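Long-range contact in glucose-6-phosphate isomerase (PDB 1ZZG), which probably catalyses the reversible isomerization of glucose 6-phosphate to fructose 6-phosphate, a step shared by glycolysis and gluconeogenesis: residues Leu46-Arg60 and Ala200-Arg214. Numbering follows the deposited sequence.
Sequences LPEDTETLREVRRYR and AFAGADLDALLMGAR
Arg57 reaches from helix 52-60 to Asp207 in the first turn of helix 206-214 and grips it side-on: NE and NH2 both donate to OD2, with Arg57 NH2 to Asp207 OD2 at 2.9 Å. The guanidinium and carboxylate lie nearly coplanar, 12° apart. NH2 also pairs with Asp205 OD1 at its edge, while Leu206 CG lies over one face. The chain, extended from CG to NE, carries the guanidinium across to both aspartates. Shortening Arg57 to an alanine is likely to leave them without their shared cation and to uncover the flank of Leu206.

In the middle, Leu53 CD1 packs on Leu206 CB and Leu210 CD1 and touches the Asp207 carboxylate. The small Ala200 side chain meets Arg60 CB and Val56 CG1, the latter 3.6 Å from Ala200 CB. Farther along, Arg60 bends at chi2 (-88°) across Phe201: its CG stands 3.7 Å from the ring centroid, almost on the normal, a CH-pi contact, while Tyr59 CE2 meets the ring edge. A water links Arg60 NE to Ala200 O.

At the other end Pro47 fits its CG against Ala213 CB, and Pro47 O accepts from Arg214 NH2 at 3.3 Å, near the guanidinium plane. Glu48 OE1 lies off that plane, a long ion pair with Arg214 NE in which no N-H points at the oxygen.

Capping probably helps to fix these groups. Asp49, in an Asx turn, accepts from Glu51 N and Thr52 N; Asp205, N-cap of helix 206-214, accepts weakly from Ala208 N through the same OD1 that meets Arg57. Phe178 of strand 176-179, an outer strand of the five-stranded parallel sheet characteristic of SIS domains, touches Val56.

Helices 52-60 and 206-214 thus run nearly antiparallel (160°) about Leu53, Leu206 and Leu210, joined by Val56 and Ala200; apolar packing and bordering charge pairs probably hold them jointly.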
loop_
_atom_site.group_PDB
_atom_site.type_symbol
_atom_site.label_atom_id
_atom_site.label_comp_id
_atom_site.label_asym_id
_atom_site.label_seq_id
_atom_site.Cartn_x
_atom_site.Cartn_y
_atom_site.Cartn_z
ATOM N N LEU A 46 25.272 -11.607 0.991
ATOM C CA LEU A 46 25.111 -10.645 -0.094
ATOM C C LEU A 46 25.860 -9.326 0.121
ATOM O O LEU A 46 26.404 -8.760 -0.827
ATOM C CB LEU A 46 23.627 -10.357 -0.335
ATOM C CG LEU A 46 22.801 -11.520 -0.884
ATOM C CD1 LEU A 46 21.335 -11.105 -0.952
ATOM C CD2 LEU A 46 23.310 -11.920 -2.266
ATOM N N PRO A 47 25.901 -8.818 1.366
ATOM C CA PRO A 47 26.610 -7.552 1.607
ATOM C C PRO A 47 28.116 -7.640 1.349
ATOM O O PRO A 47 28.776 -6.620 1.139
ATOM C CB PRO A 47 26.302 -7.250 3.076
ATOM C CG PRO A 47 24.991 -7.969 3.323
ATOM C CD PRO A 47 25.207 -9.267 2.586
ATOM N N GLU A 48 28.657 -8.855 1.366
ATOM C CA GLU A 48 30.087 -9.039 1.149
ATOM C C GLU A 48 30.457 -9.411 -0.285
ATOM O O GLU A 48 31.607 -9.734 -0.573
ATOM C CB GLU A 48 30.631 -10.082 2.129
ATOM C CG GLU A 48 30.594 -9.618 3.582
ATOM C CD GLU A 48 31.675 -8.591 3.919
ATOM O OE1 GLU A 48 32.253 -7.981 2.995
ATOM O OE2 GLU A 48 31.943 -8.386 5.122
ATOM N N ASP A 49 29.487 -9.361 -1.188
ATOM C CA ASP A 49 29.765 -9.673 -2.584
ATOM C C ASP A 49 30.198 -8.374 -3.266
ATOM O O ASP A 49 29.366 -7.634 -3.785
ATOM C CB ASP A 49 28.515 -10.234 -3.268
ATOM C CG ASP A 49 28.781 -10.671 -4.700
ATOM O OD1 ASP A 49 29.702 -10.107 -5.336
ATOM O OD2 ASP A 49 28.066 -11.565 -5.195
ATOM N N THR A 50 31.496 -8.092 -3.257
ATOM C CA THR A 50 32.004 -6.865 -3.873
ATOM C C THR A 50 32.415 -7.060 -5.323
ATOM O O THR A 50 33.201 -6.285 -5.868
ATOM C CB THR A 50 33.213 -6.299 -3.102
ATOM O OG1 THR A 50 34.067 -7.375 -2.692
ATOM C CG2 THR A 50 32.753 -5.513 -1.888
ATOM N N GLU A 51 31.871 -8.097 -5.946
ATOM C CA GLU A 51 32.177 -8.410 -7.334
ATOM C C GLU A 51 30.926 -8.213 -8.190
ATOM O O GLU A 51 30.969 -7.581 -9.246
ATOM C CB GLU A 51 32.657 -9.857 -7.424
ATOM C CG GLU A 51 32.848 -10.397 -8.825
ATOM C CD GLU A 51 32.954 -11.917 -8.835
ATOM O OE1 GLU A 51 33.861 -12.456 -8.162
ATOM O OE2 GLU A 51 32.124 -12.570 -9.513
ATOM N N THR A 52 29.805 -8.744 -7.711
ATOM C CA THR A 52 28.545 -8.641 -8.433
ATOM C C THR A 52 28.075 -7.206 -8.673
ATOM O O THR A 52 27.621 -6.886 -9.770
ATOM C CB THR A 52 27.430 -9.427 -7.711
ATOM O OG1 THR A 52 27.817 -10.801 -7.608
ATOM C CG2 THR A 52 26.113 -9.343 -8.493
ATOM N N LEU A 53 28.182 -6.334 -7.673
ATOM C CA LEU A 53 27.722 -4.962 -7.878
ATOM C C LEU A 53 28.544 -4.241 -8.950
ATOM O O LEU A 53 28.032 -3.356 -9.634
ATOM C CB LEU A 53 27.747 -4.155 -6.575
ATOM C CG LEU A 53 29.052 -3.479 -6.163
ATOM C CD1 LEU A 53 28.778 -2.526 -5.005
ATOM C CD2 LEU A 53 30.085 -4.534 -5.789
ATOM N N ARG A 54 29.813 -4.611 -9.094
ATOM C CA ARG A 54 30.649 -3.989 -10.117
ATOM C C ARG A 54 30.151 -4.452 -11.481
ATOM O O ARG A 54 30.027 -3.658 -12.416
ATOM C CB ARG A 54 32.121 -4.372 -9.925
ATOM C CG ARG A 54 32.745 -3.716 -8.706
ATOM C CD ARG A 54 34.240 -3.960 -8.621
ATOM N NE ARG A 54 34.833 -3.155 -7.557
ATOM C CZ ARG A 54 36.128 -3.136 -7.259
ATOM N NH1 ARG A 54 36.980 -3.885 -7.944
ATOM N NH2 ARG A 54 36.572 -2.363 -6.275
ATOM N N GLU A 55 29.849 -5.744 -11.572
ATOM C CA GLU A 55 29.333 -6.347 -12.795
ATOM C C GLU A 55 28.004 -5.676 -13.168
ATOM O O GLU A 55 27.716 -5.444 -14.346
ATOM C CB GLU A 55 29.122 -7.842 -12.568
ATOM C CG GLU A 55 28.621 -8.606 -13.773
ATOM C CD GLU A 55 28.313 -10.060 -13.445
ATOM O OE1 GLU A 55 29.190 -10.744 -12.872
ATOM O OE2 GLU A 55 27.195 -10.518 -13.763
ATOM N N VAL A 56 27.194 -5.372 -12.157
ATOM C CA VAL A 56 25.912 -4.711 -12.377
ATOM C C VAL A 56 26.153 -3.294 -12.899
ATOM O O VAL A 56 25.536 -2.867 -13.877
ATOM C CB VAL A 56 25.084 -4.649 -11.067
ATOM C CG1 VAL A 56 23.877 -3.726 -11.237
ATOM C CG2 VAL A 56 24.621 -6.050 -10.690
ATOM N N ARG A 57 27.061 -2.566 -12.253
ATOM C CA ARG A 57 27.370 -1.205 -12.676
ATOM C C ARG A 57 27.893 -1.159 -14.112
ATOM O O ARG A 57 27.473 -0.320 -14.908
ATOM C CB ARG A 57 28.413 -0.572 -11.748
ATOM C CG ARG A 57 27.890 -0.067 -10.404
ATOM C CD ARG A 57 29.048 0.529 -9.601
ATOM N NE ARG A 57 28.656 1.114 -8.318
ATOM C CZ ARG A 57 27.852 2.162 -8.194
ATOM N NH1 ARG A 57 27.350 2.736 -9.277
ATOM N NH2 ARG A 57 27.565 2.646 -6.993
ATOM N N ARG A 58 28.816 -2.052 -14.443
ATOM C CA ARG A 58 29.372 -2.061 -15.791
ATOM C C ARG A 58 28.294 -2.313 -16.840
ATOM O O ARG A 58 28.302 -1.702 -17.910
ATOM C CB ARG A 58 30.484 -3.106 -15.900
ATOM C CG ARG A 58 31.730 -2.768 -15.075
ATOM C CD ARG A 58 32.324 -1.404 -15.451
ATOM N NE ARG A 58 31.776 -0.279 -14.688
ATOM C CZ ARG A 58 32.011 -0.060 -13.395
ATOM N NH1 ARG A 58 32.786 -0.891 -12.709
ATOM N NH2 ARG A 58 31.482 0.994 -12.787
ATOM N N TYR A 59 27.360 -3.204 -16.527
ATOM C CA TYR A 59 26.273 -3.510 -17.448
ATOM C C TYR A 59 25.398 -2.281 -17.654
ATOM O O TYR A 59 24.998 -1.973 -18.775
ATOM C CB TYR A 59 25.408 -4.653 -16.909
ATOM C CG TYR A 59 24.159 -4.889 -17.728
ATOM C CD1 TYR A 59 24.231 -5.446 -19.004
ATOM C CD2 TYR A 59 22.906 -4.526 -17.237
ATOM C CE1 TYR A 59 23.084 -5.634 -19.769
ATOM C CE2 TYR A 59 21.760 -4.709 -17.990
ATOM C CZ TYR A 59 21.853 -5.263 -19.253
ATOM O OH TYR A 59 20.708 -5.459 -19.987
ATOM N N ARG A 60 25.099 -1.582 -16.562
ATOM C CA ARG A 60 24.258 -0.392 -16.621
ATOM C C ARG A 60 24.914 0.677 -17.479
ATOM O O ARG A 60 24.286 1.248 -18.372
ATOM C CB ARG A 60 24.020 0.156 -15.207
ATOM C CG ARG A 60 23.036 1.318 -15.136
ATOM C CD ARG A 60 23.683 2.693 -15.331
ATOM N NE ARG A 60 22.659 3.739 -15.310
ATOM C CZ ARG A 60 21.865 4.031 -16.339
ATOM N NH1 ARG A 60 21.985 3.368 -17.488
ATOM N NH2 ARG A 60 20.919 4.956 -16.206
ATOM N N ALA A 200 20.794 0.276 -10.066
ATOM C CA ALA A 200 21.889 0.805 -10.873
ATOM C C ALA A 200 21.301 1.782 -11.883
ATOM O O ALA A 200 21.765 2.912 -12.002
ATOM C CB ALA A 200 22.623 -0.328 -11.590
ATOM N N PHE A 201 20.265 1.342 -12.596
ATOM C CA PHE A 201 19.612 2.182 -13.592
ATOM C C PHE A 201 18.927 3.380 -12.945
ATOM O O PHE A 201 18.622 4.366 -13.615
ATOM C CB PHE A 201 18.616 1.351 -14.408
ATOM C CG PHE A 201 19.270 0.540 -15.493
ATOM C CD1 PHE A 201 19.556 1.117 -16.732
ATOM C CD2 PHE A 201 19.669 -0.770 -15.255
ATOM C CE1 PHE A 201 20.233 0.394 -17.718
ATOM C CE2 PHE A 201 20.346 -1.502 -16.230
ATOM C CZ PHE A 201 20.631 -0.920 -17.466
ATOM N N ALA A 202 18.698 3.295 -11.638
ATOM C CA ALA A 202 18.075 4.392 -10.907
ATOM C C ALA A 202 19.163 5.376 -10.468
ATOM O O ALA A 202 18.876 6.433 -9.903
ATOM C CB ALA A 202 17.326 3.852 -9.695
ATOM N N GLY A 203 20.413 5.008 -10.733
ATOM C CA GLY A 203 21.545 5.846 -10.370
ATOM C C GLY A 203 21.839 5.936 -8.882
ATOM O O GLY A 203 22.409 6.926 -8.421
ATOM N N ALA A 204 21.450 4.914 -8.127
ATOM C CA ALA A 204 21.669 4.897 -6.683
ATOM C C ALA A 204 23.043 4.337 -6.312
ATOM O O ALA A 204 23.674 3.639 -7.106
ATOM C CB ALA A 204 20.575 4.081 -6.010
ATOM N N ASP A 205 23.491 4.627 -5.093
ATOM C CA ASP A 205 24.792 4.154 -4.622
ATOM C C ASP A 205 24.708 2.735 -4.042
ATOM O O ASP A 205 24.456 2.550 -2.845
ATOM C CB ASP A 205 25.342 5.120 -3.568
ATOM C CG ASP A 205 26.775 4.809 -3.177
ATOM O OD1 ASP A 205 27.344 3.836 -3.711
ATOM O OD2 ASP A 205 27.333 5.548 -2.333
ATOM N N LEU A 206 24.929 1.744 -4.901
ATOM C CA LEU A 206 24.869 0.338 -4.502
ATOM C C LEU A 206 25.871 0.011 -3.395
ATOM O O LEU A 206 25.555 -0.725 -2.465
ATOM C CB LEU A 206 25.149 -0.557 -5.709
ATOM C CG LEU A 206 24.390 -0.186 -6.983
ATOM C CD1 LEU A 206 24.745 -1.164 -8.079
ATOM C CD2 LEU A 206 22.891 -0.186 -6.721
ATOM N N ASP A 207 27.078 0.559 -3.504
ATOM C CA ASP A 207 28.123 0.318 -2.511
ATOM C C ASP A 207 27.644 0.700 -1.104
ATOM O O ASP A 207 27.842 -0.046 -0.142
ATOM C CB ASP A 207 29.376 1.127 -2.869
ATOM C CG ASP A 207 29.936 0.760 -4.234
ATOM O OD1 ASP A 207 30.846 -0.095 -4.295
ATOM O OD2 ASP A 207 29.452 1.314 -5.247
ATOM N N ALA A 208 27.009 1.864 -0.998
ATOM C CA ALA A 208 26.518 2.351 0.283
ATOM C C ALA A 208 25.420 1.446 0.812
ATOM O O ALA A 208 25.331 1.202 2.008
ATOM C CB ALA A 208 26.004 3.787 0.142
ATOM N N LEU A 209 24.583 0.941 -0.085
ATOM C CA LEU A 209 23.511 0.052 0.326
ATOM C C LEU A 209 24.094 -1.196 0.998
ATOM O O LEU A 209 23.669 -1.569 2.090
ATOM C CB LEU A 209 22.671 -0.351 -0.888
ATOM C CG LEU A 209 21.428 -1.208 -0.638
ATOM C CD1 LEU A 209 20.334 -0.377 0.039
ATOM C CD2 LEU A 209 20.939 -1.749 -1.977
ATOM N N LEU A 210 25.074 -1.826 0.352
ATOM C CA LEU A 210 25.682 -3.040 0.900
ATOM C C LEU A 210 26.509 -2.761 2.160
ATOM O O LEU A 210 26.580 -3.600 3.062
ATOM C CB LEU A 210 26.537 -3.745 -0.168
ATOM C CG LEU A 210 25.801 -4.147 -1.461
ATOM C CD1 LEU A 210 26.744 -4.911 -2.377
ATOM C CD2 LEU A 210 24.577 -5.002 -1.136
ATOM N N MET A 211 27.122 -1.584 2.224
ATOM C CA MET A 211 27.906 -1.203 3.398
ATOM C C MET A 211 26.978 -1.128 4.609
ATOM O O MET A 211 27.312 -1.596 5.691
ATOM C CB MET A 211 28.548 0.164 3.192
ATOM C CG MET A 211 29.627 0.205 2.128
ATOM S SD MET A 211 30.180 1.904 1.897
ATOM C CE MET A 211 30.400 2.406 3.651
ATOM N N GLY A 212 25.812 -0.519 4.421
ATOM C CA GLY A 212 24.855 -0.413 5.509
ATOM C C GLY A 212 24.386 -1.786 5.946
ATOM O O GLY A 212 24.216 -2.037 7.141
ATOM N N ALA A 213 24.177 -2.686 4.986
ATOM C CA ALA A 213 23.736 -4.039 5.319
ATOM C C ALA A 213 24.843 -4.745 6.115
ATOM O O ALA A 213 24.564 -5.515 7.041
ATOM C CB ALA A 213 23.401 -4.826 4.042
ATOM N N ARG A 214 26.094 -4.475 5.757
ATOM C CA ARG A 214 27.241 -5.061 6.458
ATOM C C ARG A 214 27.212 -4.606 7.923
ATOM O O ARG A 214 27.506 -5.383 8.830
ATOM C CB ARG A 214 28.547 -4.608 5.798
ATOM C CG ARG A 214 29.796 -5.369 6.236
ATOM C CD ARG A 214 30.988 -4.943 5.380
ATOM N NE ARG A 214 30.605 -4.892 3.972
ATOM C CZ ARG A 214 31.131 -4.061 3.079
ATOM N NH1 ARG A 214 32.076 -3.205 3.443
ATOM N NH2 ARG A 214 30.689 -4.063 1.829
HETATM O O HOH W 1 23.892 4.955 -12.890
#